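Local coordinates for scarecrow-like protein 3 (Arabidopsis thaliana, PDB 6KPB) that probably acts as a transcription factor in plant development, and binds zinc finger proteins such as JACKDAW/IDD10 as a member of the GRAS family, at residues A[419-422]-A[423-427]; A[53-56]-A[57-60]; A[188-192]-A[193-197]; A[382-386]-A[387-391]; A[210-213]-A[214-218]. All blocks are in the same frame, centred on the assembly; numbering follows the deposited sequence.

Contact 1 (A[419-422]-A[423-427])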
loop_
_atom_site.group_PDB
_atom_site.type_symbol
_atom_site.label_atom_id
_atom_site.label_comp_id
_atom_site.label_asym_id
_atom_site.label_seq_id
_atom_site.Cartn_x
_atom_site.Cartn_y
_atom_site.Cartn_z
ATOM N N LEU A 419 -14.324 31.484 -6.054
ATOM C CA LEU A 419 -15.327 31.611 -7.108
ATOM C C LEU A 419 -15.109 32.864 -7.947
ATOM O O LEU A 419 -15.326 32.849 -9.165
ATOM C CB LEU A 419 -16.725 31.619 -6.486
ATOM C CG LEU A 419 -17.909 32.009 -7.372
ATOM C CD1 LEU A 419 -18.109 31.002 -8.494
ATOM C CD2 LEU A 419 -19.173 32.150 -6.536
ATOM N N GLU A 420 -14.683 33.960 -7.314
ATOM C CA GLU A 420 -14.498 35.213 -8.040
ATOM C C GLU A 420 -13.446 35.070 -9.134
ATOM O O GLU A 420 -13.590 35.638 -10.224
ATOM C CB GLU A 420 -14.120 36.328 -7.067
ATOM C CG GLU A 420 -13.647 37.610 -7.727
ATOM C CD GLU A 420 -13.537 38.758 -6.746
ATOM O OE1 GLU A 420 -14.348 38.808 -5.797
ATOM O OE2 GLU A 420 -12.637 39.607 -6.918
ATOM N N LYS A 421 -12.384 34.307 -8.865
ATOM C CA LYS A 421 -11.373 34.071 -9.891
ATOM C C LYS A 421 -11.922 33.214 -11.023
ATOM O O LYS A 421 -11.636 33.472 -12.198
ATOM C CB LYS A 421 -10.138 33.415 -9.274
ATOM C CG LYS A 421 -9.163 34.397 -8.651
ATOM C CD LYS A 421 -7.738 33.877 -8.747
ATOM C CE LYS A 421 -6.727 34.978 -8.467
ATOM N NZ LYS A 421 -5.343 34.569 -8.841
ATOM N N TRP A 422 -12.714 32.191 -10.691
ATOM C CA TRP A 422 -13.275 31.328 -11.725
ATOM C C TRP A 422 -14.239 32.089 -12.624
ATOM O O TRP A 422 -14.267 31.869 -13.840
ATOM C CB TRP A 422 -13.971 30.125 -11.091
ATOM C CG TRP A 422 -13.021 29.114 -10.547
ATOM C CD1 TRP A 422 -12.842 28.773 -9.238
ATOM C CD2 TRP A 422 -12.100 28.316 -11.300
ATOM N NE1 TRP A 422 -11.872 27.806 -9.130
ATOM C CE2 TRP A 422 -11.401 27.508 -10.382
ATOM C CE3 TRP A 422 -11.804 28.203 -12.662
ATOM C CZ2 TRP A 422 -10.424 26.602 -10.783
ATOM C CZ3 TRP A 422 -10.833 27.303 -13.057
ATOM C CH2 TRP A 422 -10.154 26.515 -12.122
ATOM N N SER A 423 -15.035 32.992 -12.045
ATOM C CA SER A 423 -15.998 33.749 -12.838
ATOM C C SER A 423 -15.295 34.585 -13.901
ATOM O O SER A 423 -15.661 34.539 -15.080
ATOM C CB SER A 423 -16.850 34.634 -11.930
ATOM O OG SER A 423 -17.652 33.847 -11.067
ATOM N N GLN A 424 -14.279 35.354 -13.500
ATOM C CA GLN A 424 -13.501 36.120 -14.470
ATOM C C GLN A 424 -12.894 35.205 -15.524
ATOM O O GLN A 424 -12.967 35.485 -16.726
ATOM C CB GLN A 424 -12.397 36.907 -13.762
ATOM C CG GLN A 424 -12.877 37.925 -12.747
ATOM C CD GLN A 424 -11.742 38.787 -12.229
ATOM O OE1 GLN A 424 -10.741 38.993 -12.917
ATOM N NE2 GLN A 424 -11.887 39.288 -11.009
ATOM N N ARG A 425 -12.292 34.100 -15.085
ATOM C CA ARG A 425 -11.632 33.180 -16.006
ATOM C C ARG A 425 -12.625 32.594 -17.003
ATOM O O ARG A 425 -12.358 32.543 -18.209
ATOM C CB ARG A 425 -10.941 32.072 -15.211
ATOM C CG ARG A 425 -9.847 31.342 -15.962
ATOM C CD ARG A 425 -9.210 30.270 -15.092
ATOM N NE ARG A 425 -8.632 30.811 -13.865
ATOM C CZ ARG A 425 -7.421 31.355 -13.786
ATOM N NH1 ARG A 425 -6.973 31.816 -12.626
ATOM N NH2 ARG A 425 -6.659 31.441 -14.869
ATOM N N ILE A 426 -13.787 32.155 -16.516
ATOM C CA ILE A 426 -14.783 31.548 -17.393
ATOM C C ILE A 426 -15.455 32.607 -18.261
ATOM O O ILE A 426 -15.719 32.379 -19.449
ATOM C CB ILE A 426 -15.805 30.754 -16.558
ATOM C CG1 ILE A 426 -15.140 29.521 -15.941
ATOM C CG2 ILE A 426 -17.003 30.346 -17.402
ATOM C CD1 ILE A 426 -16.027 28.769 -14.976
ATOM N N ASP A 427 -15.735 33.782 -17.691
ATOM C CA ASP A 427 -16.378 34.841 -18.464
ATOM C C ASP A 427 -15.457 35.365 -19.558
ATOM O O ASP A 427 -15.919 35.710 -20.653
ATOM C CB ASP A 427 -16.825 35.974 -17.536
ATOM C CG ASP A 427 -17.432 37.142 -18.287
ATOM O OD1 ASP A 427 -16.670 37.987 -18.801
ATOM O OD2 ASP A 427 -18.677 37.211 -18.368
#
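Trp-422 and Ile-426 form the packed face of the amphipathic helix 419-428, which lies in the SAW region of the GRAS domain. The Ile-426 CG1 arm runs along the Trp-422 carbonyl, 3.3 Å from Trp-422 O, and Ile-426 N donates to that oxygen. Leu-260 touches both, and Val-348 and Trp-480 pack on Ile-426. Leu-419 O takes two hydrogen bonds, from Ser-423 N at 2.9 Å and from Ser-423 OG at 3.2 Å; the hydroxyl reaches it because OG stands beside its own backbone N (chi1 -65°), and it approaches from above the carbonyl plane. Without this hydroxyl, as with an alanine here, Leu-419 O would probably keep only the Ser-423 N bond, and the spot beside Leu-419 CD1 is likely to be less well filled. The other face is looser. Glu-420 and Gln-424 run side by side toward solvent, with Gln-424 NE2 4.1 Å from Glu-420 CG. Arg-425 NH1 is held by a salt bridge to Glu-417, while its CD methylene lies 3.9 Å from Trp-422 CZ3.

Contact 2 (A[53-56]-A[57-60])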
loop_
_atom_site.group_PDB
_atom_site.type_symbol
_atom_site.label_atom_id
_atom_site.label_comp_id
_atom_site.label_asym_id
_atom_site.label_seq_id
_atom_site.Cartn_x
_atom_site.Cartn_y
_atom_site.Cartn_z
ATOM N N GLY A 53 -3.510 21.215 21.033
ATOM C CA GLY A 53 -3.951 21.644 19.714
ATOM C C GLY A 53 -3.224 22.882 19.225
ATOM O O GLY A 53 -2.728 22.919 18.096
ATOM N N LEU A 54 -3.150 23.914 20.070
ATOM C CA LEU A 54 -2.506 25.158 19.661
ATOM C C LEU A 54 -1.011 24.965 19.445
ATOM O O LEU A 54 -0.424 25.576 18.543
ATOM C CB LEU A 54 -2.763 26.248 20.700
ATOM C CG LEU A 54 -3.309 27.550 20.117
ATOM C CD1 LEU A 54 -4.552 27.244 19.320
ATOM C CD2 LEU A 54 -3.613 28.559 21.209
ATOM N N TYR A 55 -0.377 24.124 20.265
ATOM C CA TYR A 55 1.035 23.818 20.064
ATOM C C TYR A 55 1.266 23.109 18.737
ATOM O O TYR A 55 2.306 23.307 18.099
ATOM C CB TYR A 55 1.552 22.971 21.227
ATOM C CG TYR A 55 3.051 22.780 21.248
ATOM C CD1 TYR A 55 3.910 23.841 20.990
ATOM C CD2 TYR A 55 3.608 21.538 21.522
ATOM C CE1 TYR A 55 5.283 23.670 21.009
ATOM C CE2 TYR A 55 4.978 21.357 21.543
ATOM C CZ TYR A 55 5.810 22.425 21.285
ATOM O OH TYR A 55 7.175 22.245 21.305
ATOM N N LEU A 56 0.306 22.287 18.302
ATOM C CA LEU A 56 0.417 21.636 17.001
ATOM C C LEU A 56 0.430 22.658 15.872
ATOM O O LEU A 56 1.154 22.493 14.884
ATOM C CB LEU A 56 -0.731 20.643 16.812
ATOM C CG LEU A 56 -0.627 19.313 17.558
ATOM C CD1 LEU A 56 -1.962 18.582 17.558
ATOM C CD2 LEU A 56 0.456 18.451 16.937
ATOM N N ILE A 57 -0.373 23.719 15.999
ATOM C CA ILE A 57 -0.411 24.758 14.973
ATOM C C ILE A 57 0.937 25.457 14.878
ATOM O O ILE A 57 1.492 25.637 13.787
ATOM C CB ILE A 57 -1.537 25.765 15.267
ATOM C CG1 ILE A 57 -2.813 25.040 15.689
ATOM C CG2 ILE A 57 -1.797 26.646 14.054
ATOM C CD1 ILE A 57 -3.950 25.972 16.020
ATOM N N HIS A 58 1.480 25.867 16.028
ATOM C CA HIS A 58 2.794 26.500 16.058
ATOM C C HIS A 58 3.850 25.613 15.404
ATOM O O HIS A 58 4.656 26.090 14.597
ATOM C CB HIS A 58 3.175 26.832 17.501
ATOM C CG HIS A 58 4.490 27.536 17.637
ATOM N ND1 HIS A 58 4.690 28.832 17.211
ATOM C CD2 HIS A 58 5.671 27.125 18.157
ATOM C CE1 HIS A 58 5.937 29.187 17.459
ATOM N NE2 HIS A 58 6.555 28.170 18.033
ATOM N N LEU A 59 3.849 24.317 15.724
ATOM C CA LEU A 59 4.800 23.399 15.102
ATOM C C LEU A 59 4.659 23.392 13.585
ATOM O O LEU A 59 5.661 23.384 12.861
ATOM C CB LEU A 59 4.609 21.988 15.660
ATOM C CG LEU A 59 5.455 21.511 16.842
ATOM C CD1 LEU A 59 4.632 20.659 17.786
ATOM C CD2 LEU A 59 6.667 20.734 16.347
ATOM N N LEU A 60 3.420 23.402 13.084
ATOM C CA LEU A 60 3.212 23.354 11.640
ATOM C C LEU A 60 3.799 24.585 10.962
ATOM O O LEU A 60 4.542 24.472 9.979
ATOM C CB LEU A 60 1.722 23.221 11.324
ATOM C CG LEU A 60 1.080 21.876 11.673
ATOM C CD1 LEU A 60 -0.425 21.905 11.449
ATOM C CD2 LEU A 60 1.720 20.751 10.871
#
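Tyr-55 and Leu-59 meet one turn apart on helix 49-69, most of which falls in the predicted first leucine repeat of the GRAS domain. Four successive i to i+4 hydrogen bonds pair the amides of 57-60 with the carbonyls of 53-56. Ile-57 N gives to Gly-53 O in the longest of them, 3.3 Å, and His-58 N gives to Leu-54 O at 3.2 Å. Leu-59 N then gives to Tyr-55 O and Leu-60 N to Leu-56 O. Farther on, the carbonyl of His-58 also receives a hydrogen bond from the Thr-62 hydroxyl. Mostly apolar side chains crowd around these carbonyls: Ile-57 CG1 is 3.2 Å from Gly-53 O, and Leu-60 CG is 3.3 Å from Leu-56 O. Leu-54 CD1 meets Ile-57 CD1 at 3.6 Å, the two chains crossing at a slant, and each packs on an apolar side chain of the bound peptide. Leu-56 and Leu-60 face helix 92-109, where Ala-97 and Phe-100 receive them, while Tyr-55 leans on Gln-81 and Leu-85 of helix 72-85. With its CG opposite the backbone N (chi1 -171°), the tyrosine ring is carried alongside the next turn. There Leu-59 CD1 makes a CH-pi contact over one face, 4.0 Å from the ring centroid of Tyr-55 and displaced toward its rim.

Contact 3 (A[188-192]-A[193-197])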
loop_
_atom_site.group_PDB
_atom_site.type_symbol
_atom_site.label_atom_id
_atom_site.label_comp_id
_atom_site.label_asym_id
_atom_site.label_seq_id
_atom_site.Cartn_x
_atom_site.Cartn_y
_atom_site.Cartn_z
ATOM N N ASN A 188 -37.970 12.022 -17.825
ATOM C CA ASN A 188 -39.133 11.198 -18.136
ATOM C C ASN A 188 -40.419 11.820 -17.608
ATOM O O ASN A 188 -41.488 11.625 -18.198
ATOM C CB ASN A 188 -38.948 9.794 -17.562
ATOM C CG ASN A 188 -39.740 8.747 -18.316
ATOM O OD1 ASN A 188 -40.761 9.046 -18.933
ATOM N ND2 ASN A 188 -39.268 7.508 -18.274
ATOM N N SER A 189 -40.340 12.571 -16.513
ATOM C CA SER A 189 -41.523 13.156 -15.900
ATOM C C SER A 189 -41.896 14.516 -16.474
ATOM O O SER A 189 -42.992 15.008 -16.185
ATOM C CB SER A 189 -41.324 13.290 -14.386
ATOM O OG SER A 189 -41.003 12.039 -13.802
ATOM N N ARG A 190 -41.028 15.134 -17.273
ATOM C CA ARG A 190 -41.302 16.483 -17.741
ATOM C C ARG A 190 -42.512 16.481 -18.676
ATOM O O ARG A 190 -42.752 15.504 -19.391
ATOM C CB ARG A 190 -40.079 17.080 -18.437
ATOM C CG ARG A 190 -39.824 16.620 -19.864
ATOM C CD ARG A 190 -38.752 17.495 -20.502
ATOM N NE ARG A 190 -38.407 17.085 -21.860
ATOM C CZ ARG A 190 -37.544 17.738 -22.632
ATOM N NH1 ARG A 190 -37.281 17.302 -23.858
ATOM N NH2 ARG A 190 -36.944 18.831 -22.181
ATOM N N PRO A 191 -43.304 17.562 -18.667
ATOM C CA PRO A 191 -44.606 17.538 -19.364
ATOM C C PRO A 191 -44.544 17.150 -20.834
ATOM O O PRO A 191 -45.463 16.485 -21.330
ATOM C CB PRO A 191 -45.109 18.977 -19.184
ATOM C CG PRO A 191 -44.482 19.428 -17.909
ATOM C CD PRO A 191 -43.118 18.796 -17.882
ATOM N N GLU A 192 -43.490 17.541 -21.546
ATOM C CA GLU A 192 -43.365 17.238 -22.967
ATOM C C GLU A 192 -42.812 15.845 -23.238
ATOM O O GLU A 192 -42.538 15.522 -24.399
ATOM C CB GLU A 192 -42.476 18.281 -23.648
ATOM C CG GLU A 192 -43.106 19.655 -23.768
ATOM C CD GLU A 192 -42.081 20.728 -24.070
ATOM O OE1 GLU A 192 -41.047 20.771 -23.370
ATOM O OE2 GLU A 192 -42.302 21.519 -25.010
ATOM N N GLY A 193 -42.642 15.016 -22.212
ATOM C CA GLY A 193 -42.065 13.706 -22.387
ATOM C C GLY A 193 -40.554 13.768 -22.466
ATOM O O GLY A 193 -39.959 14.847 -22.554
ATOM N N PRO A 194 -39.900 12.612 -22.441
ATOM C CA PRO A 194 -38.438 12.590 -22.423
ATOM C C PRO A 194 -37.871 12.721 -23.823
ATOM O O PRO A 194 -38.416 12.154 -24.782
ATOM C CB PRO A 194 -38.120 11.216 -21.819
ATOM C CG PRO A 194 -39.248 10.358 -22.285
ATOM C CD PRO A 194 -40.472 11.254 -22.367
ATOM N N PRO A 195 -36.784 13.460 -23.986
ATOM C CA PRO A 195 -36.100 13.521 -25.278
ATOM C C PRO A 195 -35.206 12.297 -25.437
ATOM O O PRO A 195 -35.081 11.469 -24.537
ATOM C CB PRO A 195 -35.278 14.802 -25.165
ATOM C CG PRO A 195 -34.907 14.844 -23.713
ATOM C CD PRO A 195 -36.102 14.282 -22.967
ATOM N N HIS A 196 -34.578 12.190 -26.604
ATOM C CA HIS A 196 -33.491 11.233 -26.741
ATOM C C HIS A 196 -32.306 11.734 -25.928
ATOM O O HIS A 196 -31.793 12.830 -26.176
ATOM C CB HIS A 196 -33.095 11.041 -28.202
ATOM C CG HIS A 196 -31.953 10.089 -28.387
ATOM N ND1 HIS A 196 -30.643 10.439 -28.135
ATOM C CD2 HIS A 196 -31.926 8.793 -28.778
ATOM C CE1 HIS A 196 -29.859 9.404 -28.370
ATOM N NE2 HIS A 196 -30.612 8.392 -28.763
ATOM N N LEU A 197 -31.883 10.945 -24.948
ATOM C CA LEU A 197 -30.812 11.332 -24.043
ATOM C C LEU A 197 -29.540 10.579 -24.396
ATOM O O LEU A 197 -29.555 9.352 -24.534
ATOM C CB LEU A 197 -31.196 11.060 -22.587
ATOM C CG LEU A 197 -30.129 11.461 -21.570
ATOM C CD1 LEU A 197 -29.731 12.916 -21.771
ATOM C CD2 LEU A 197 -30.632 11.231 -20.156
#
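The link from helix 178-189 to strand 196-203 in a beta-alpha-beta unit is tied together by Arg-190 and Gly-193. Its first part, Arg-190 to Gly-193, is a type I beta turn, closed by Gly-193 N donating to Arg-190 O at 2.9 Å. The Arg-190 side chain then reaches forward across the turn: its NE donates to Gly-193 O at 2.8 Å in a nearly straight bond (165°), with the oxygen in the guanidinium plane. CG sits between the backbone N and the carbonyl carbon (chi1 78°), and from there the extended chain brings NE to the Gly-193 carbonyl. Gly-193 itself has a positive phi of 81°, and a CB at these backbone angles would clash with Glu-192 O. Beyond the bond, Arg-190 NH1 lies 3.4 Å from both CG and CD of Pro-195, and the two side chains cross at a slant. Pro-194 lies alongside Asn-188, its CB 3.8 Å from Asn-188 CA. The two outer guanidinium nitrogens donate to the carbonyls of Met-161 and Glu-164, just ahead of strand 166-171. Asn-188 and Pro-194 touch Ile-225 in the loop before strand 227-233, while Pro-195 touches both Phe-187 of helix 178-189 and Val-167 of strand 166-171.

Contact 4 (A[382-386]-A[387-391])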
loop_
_atom_site.group_PDB
_atom_site.type_symbol
_atom_site.label_atom_id
_atom_site.label_comp_id
_atom_site.label_asym_id
_atom_site.label_seq_id
_atom_site.Cartn_x
_atom_site.Cartn_y
_atom_site.Cartn_z
ATOM N N VAL A 382 -19.606 12.071 13.323
ATOM C CA VAL A 382 -19.193 10.679 13.162
ATOM C C VAL A 382 -18.217 10.300 14.274
ATOM O O VAL A 382 -17.327 11.096 14.608
ATOM C CB VAL A 382 -18.576 10.453 11.771
ATOM C CG1 VAL A 382 -18.434 8.976 11.475
ATOM C CG2 VAL A 382 -19.422 11.126 10.701
ATOM N N PRO A 383 -18.344 9.114 14.873
ATOM C CA PRO A 383 -17.445 8.741 15.974
ATOM C C PRO A 383 -15.989 8.671 15.540
ATOM O O PRO A 383 -15.670 8.407 14.378
ATOM C CB PRO A 383 -17.962 7.362 16.399
ATOM C CG PRO A 383 -19.384 7.345 15.970
ATOM C CD PRO A 383 -19.436 8.140 14.702
ATOM N N ARG A 384 -15.097 8.899 16.510
ATOM C CA ARG A 384 -13.663 8.897 16.238
ATOM C C ARG A 384 -13.177 7.541 15.742
ATOM O O ARG A 384 -12.171 7.468 15.026
ATOM C CB ARG A 384 -12.890 9.298 17.496
ATOM C CG ARG A 384 -13.242 10.669 18.050
ATOM C CD ARG A 384 -12.088 11.643 17.881
ATOM N NE ARG A 384 -12.381 12.950 18.462
ATOM C CZ ARG A 384 -11.971 13.347 19.663
ATOM N NH1 ARG A 384 -11.241 12.539 20.420
ATOM N NH2 ARG A 384 -12.287 14.556 20.105
ATOM N N THR A 385 -13.862 6.462 16.113
ATOM C CA THR A 385 -13.458 5.112 15.743
ATOM C C THR A 385 -13.997 4.667 14.389
ATOM O O THR A 385 -13.745 3.527 13.984
ATOM C CB THR A 385 -13.913 4.115 16.813
ATOM O OG1 THR A 385 -15.318 4.275 17.046
ATOM C CG2 THR A 385 -13.159 4.348 18.112
ATOM N N SER A 386 -14.725 5.526 13.681
ATOM C CA SER A 386 -15.344 5.129 12.422
ATOM C C SER A 386 -14.282 4.927 11.348
ATOM O O SER A 386 -13.484 5.830 11.074
ATOM C CB SER A 386 -16.358 6.179 11.980
ATOM O OG SER A 386 -16.915 5.856 10.716
ATOM N N GLN A 387 -14.272 3.738 10.740
ATOM C CA GLN A 387 -13.370 3.490 9.622
ATOM C C GLN A 387 -13.763 4.301 8.395
ATOM O O GLN A 387 -12.895 4.667 7.595
ATOM C CB GLN A 387 -13.341 1.997 9.290
ATOM C CG GLN A 387 -12.580 1.151 10.299
ATOM C CD GLN A 387 -11.094 1.458 10.318
ATOM O OE1 GLN A 387 -10.579 2.036 11.275
ATOM N NE2 GLN A 387 -10.396 1.069 9.258
ATOM N N ASP A 388 -15.059 4.587 8.227
ATOM C CA ASP A 388 -15.497 5.442 7.126
ATOM C C ASP A 388 -14.874 6.828 7.232
ATOM O O ASP A 388 -14.403 7.390 6.237
ATOM C CB ASP A 388 -17.023 5.549 7.111
ATOM C CG ASP A 388 -17.699 4.248 6.731
ATOM O OD1 ASP A 388 -17.034 3.390 6.114
ATOM O OD2 ASP A 388 -18.899 4.091 7.039
ATOM N N ARG A 389 -14.871 7.394 8.439
ATOM C CA ARG A 389 -14.311 8.725 8.645
ATOM C C ARG A 389 -12.821 8.756 8.330
ATOM O O ARG A 389 -12.335 9.686 7.678
ATOM C CB ARG A 389 -14.574 9.172 10.082
ATOM C CG ARG A 389 -13.837 10.423 10.509
ATOM C CD ARG A 389 -14.251 10.821 11.916
ATOM N NE ARG A 389 -13.450 11.919 12.447
ATOM C CZ ARG A 389 -13.650 12.478 13.635
ATOM N NH1 ARG A 389 -12.872 13.471 14.042
ATOM N NH2 ARG A 389 -14.629 12.044 14.418
ATOM N N ILE A 390 -12.082 7.736 8.772
ATOM C CA ILE A 390 -10.641 7.708 8.538
ATOM C C ILE A 390 -10.341 7.576 7.050
ATOM O O ILE A 390 -9.428 8.229 6.529
ATOM C CB ILE A 390 -9.988 6.577 9.352
ATOM C CG1 ILE A 390 -10.235 6.787 10.849
ATOM C CG2 ILE A 390 -8.496 6.504 9.063
ATOM C CD1 ILE A 390 -9.518 5.788 11.729
ATOM N N LYS A 391 -11.100 6.732 6.343
ATOM C CA LYS A 391 -10.903 6.584 4.903
ATOM C C LYS A 391 -11.068 7.919 4.186
ATOM O O LYS A 391 -10.239 8.297 3.351
ATOM C CB LYS A 391 -11.879 5.556 4.332
ATOM C CG LYS A 391 -11.509 4.109 4.590
ATOM C CD LYS A 391 -11.956 3.230 3.431
ATOM C CE LYS A 391 -12.230 1.806 3.882
ATOM N NZ LYS A 391 -13.411 1.745 4.787
#
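Arg-389 reaches back from the first turn of helix 387-406 to Val-382, across the linker that follows helix 360-381 in the PFYRE region. Among the hydrogen bonds, Arg-389 NH2 gives a weak, bent one to Val-382 O (2.9 Å, 125°). Ser-386 is the N-cap: with OG opposite its backbone N (chi1 176°), the hydroxyl accepts a long, weak bond of 3.4 Å from Arg-389 N. A type I turn from Pro-383 to Ser-386 leads into this cap. Apolar contact is modest: Val-382 CG1 lies 4.1 Å from Arg-389 CB, the two side chains passing in opposite directions. In the ionic group, Arg-384 and Arg-389 run side by side, their guanidinium planes nearly perpendicular, and share Glu-379; Arg-389 also bridges to Glu-393. A leucine in place of this second arginine would probably leave Glu-379 and Glu-393 each short of a cationic mate and Val-382 O without the weak bond. Glu-379 thus probably offsets the like charges of the two arginines, joining the linker to both helices it connects.

Contact 5 (A[210-213]-A[214-218])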
loop_
_atom_site.group_PDB
_atom_site.type_symbol
_atom_site.label_atom_id
_atom_site.label_comp_id
_atom_site.label_asym_id
_atom_site.label_seq_id
_atom_site.Cartn_x
_atom_site.Cartn_y
_atom_site.Cartn_z
ATOM N N GLU A 210 -17.840 1.084 -16.431
ATOM C CA GLU A 210 -18.683 -0.098 -16.585
ATOM C C GLU A 210 -19.846 -0.080 -15.602
ATOM O O GLU A 210 -20.981 -0.406 -15.969
ATOM C CB GLU A 210 -17.852 -1.369 -16.401
ATOM C CG GLU A 210 -16.726 -1.540 -17.405
ATOM C CD GLU A 210 -15.940 -2.817 -17.176
ATOM O OE1 GLU A 210 -15.257 -3.275 -18.114
ATOM O OE2 GLU A 210 -16.011 -3.365 -16.055
ATOM N N GLN A 211 -19.587 0.297 -14.348
ATOM C CA GLN A 211 -20.656 0.337 -13.354
ATOM C C GLN A 211 -21.668 1.430 -13.675
ATOM O O GLN A 211 -22.880 1.210 -13.571
ATOM C CB GLN A 211 -20.073 0.538 -11.957
ATOM C CG GLN A 211 -19.206 -0.612 -11.474
ATOM C CD GLN A 211 -18.778 -0.449 -10.030
ATOM O OE1 GLN A 211 -17.885 -1.149 -9.553
ATOM N NE2 GLN A 211 -19.416 0.477 -9.323
ATOM N N MET A 212 -21.193 2.615 -14.065
ATOM C CA MET A 212 -22.115 3.686 -14.429
ATOM C C MET A 212 -22.948 3.297 -15.642
ATOM O O MET A 212 -24.175 3.449 -15.642
ATOM C CB MET A 212 -21.351 4.980 -14.699
ATOM C CG MET A 212 -22.199 6.031 -15.393
ATOM S SD MET A 212 -21.470 7.673 -15.370
ATOM C CE MET A 212 -21.277 7.933 -13.611
ATOM N N ALA A 213 -22.294 2.786 -16.687
ATOM C CA ALA A 213 -23.010 2.377 -17.891
ATOM C C ALA A 213 -24.077 1.341 -17.571
ATOM O O ALA A 213 -25.221 1.448 -18.027
ATOM C CB ALA A 213 -22.026 1.833 -18.926
ATOM N N HIS A 214 -23.719 0.328 -16.778
ATOM C CA HIS A 214 -24.684 -0.707 -16.419
ATOM C C HIS A 214 -25.864 -0.122 -15.655
ATOM O O HIS A 214 -27.021 -0.470 -15.923
ATOM C CB HIS A 214 -24.003 -1.798 -15.591
ATOM C CG HIS A 214 -24.948 -2.830 -15.058
ATOM N ND1 HIS A 214 -25.530 -2.735 -13.812
ATOM C CD2 HIS A 214 -25.414 -3.978 -15.604
ATOM C CE1 HIS A 214 -26.313 -3.780 -13.612
ATOM N NE2 HIS A 214 -26.260 -4.550 -14.684
ATOM N N ARG A 215 -25.596 0.774 -14.704
ATOM C CA ARG A 215 -26.677 1.318 -13.890
ATOM C C ARG A 215 -27.556 2.267 -14.693
ATOM O O ARG A 215 -28.773 2.284 -14.512
ATOM C CB ARG A 215 -26.110 2.040 -12.665
ATOM C CG ARG A 215 -27.104 2.205 -11.527
ATOM C CD ARG A 215 -26.573 1.593 -10.240
ATOM N NE ARG A 215 -27.145 2.228 -9.056
ATOM C CZ ARG A 215 -26.548 3.194 -8.365
ATOM N NH1 ARG A 215 -25.357 3.639 -8.738
ATOM N NH2 ARG A 215 -27.143 3.713 -7.300
ATOM N N LEU A 216 -26.955 3.060 -15.583
ATOM C CA LEU A 216 -27.737 4.017 -16.360
ATOM C C LEU A 216 -28.601 3.317 -17.402
ATOM O O LEU A 216 -29.776 3.662 -17.574
ATOM C CB LEU A 216 -26.813 5.040 -17.018
ATOM C CG LEU A 216 -26.046 5.964 -16.069
ATOM C CD1 LEU A 216 -25.358 7.082 -16.839
ATOM C CD2 LEU A 216 -26.963 6.532 -14.994
ATOM N N ILE A 217 -28.040 2.331 -18.110
ATOM C CA ILE A 217 -28.827 1.592 -19.096
ATOM C C ILE A 217 -29.954 0.832 -18.412
ATOM O O ILE A 217 -31.076 0.756 -18.927
ATOM C CB ILE A 217 -27.923 0.646 -19.912
ATOM C CG1 ILE A 217 -26.885 1.439 -20.706
ATOM C CG2 ILE A 217 -28.754 -0.216 -20.853
ATOM C CD1 ILE A 217 -25.974 0.567 -21.549
ATOM N N GLU A 218 -29.675 0.262 -17.235
ATOM C CA GLU A 218 -30.696 -0.486 -16.510
ATOM C C GLU A 218 -31.865 0.409 -16.118
ATOM O O GLU A 218 -33.029 0.007 -16.227
ATOM C CB GLU A 218 -30.083 -1.139 -15.272
ATOM C CG GLU A 218 -31.008 -2.101 -14.547
ATOM C CD GLU A 218 -30.418 -2.594 -13.242
ATOM O OE1 GLU A 218 -29.710 -1.808 -12.577
ATOM O OE2 GLU A 218 -30.655 -3.767 -12.883
#
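Met-212 and Leu-216 run alongside each other from successive turns of one helix, both ends aimed in one direction. Starting from Leu-216, CB sits 3.4 Å from Met-212 O, the carbonyl to which Leu-216 N donates at 2.8 Å, nearly in line with the C=O bond. CG comes nearer still, 3.2 Å from Met-212 O, because it stands opposite its own carbonyl carbon (chi1 -65°) and so leans back over the preceding turn. From there the CD1 branch touches Met-212 CG at 3.6 Å and reaches Met-212 SD at a looser 4.2 Å. The methionine meets it with CG opposite the backbone N (chi1 166°) and bends only at its last torsion. This is helix 206-223, the crossover helix of a beta-alpha-beta unit between strands 196-203 and 227-233, most of it in the predicted leucine repeat II. Its inner face rests on the sheet: Leu-216 lies against Phe-227 and Phe-229, Met-212 and Ala-213 also against Phe-229. Leu-181 of the neighbouring helix 178-189 touches Leu-216 and Arg-215. Ile-217 lays its CG1 arm 3.2 Å from Ala-213 O, which Ile-217 N also engages. On the outer side, His-214 CB lies 3.3 Å from Glu-210 O, the acceptor for His-214 N, and the imidazole is directed away from the preceding turn.

In the fold
Contacts 3 and 5 belong to consecutive parts of the parallel sheet region: strand 196-203, which contact 3 leads into, runs on to helix 206-223, and their centres are 20 Å apart with nearest atoms about 7 Å apart. Contact 1 packs in the other half of the same mixed sheet, against strands 345-351 and 472-482. Its centre is 34 Å from that of contact 5. Contact 2 lies in the N-terminal helices, 56 Å from contact 3 between centres and on the opposite side of the chain's centre. Contact 4 comes closest to it, about 11 Å between nearest atoms. Of the five, contact 2 is where the bound peptide packs, on Leu-54 and Ile-57.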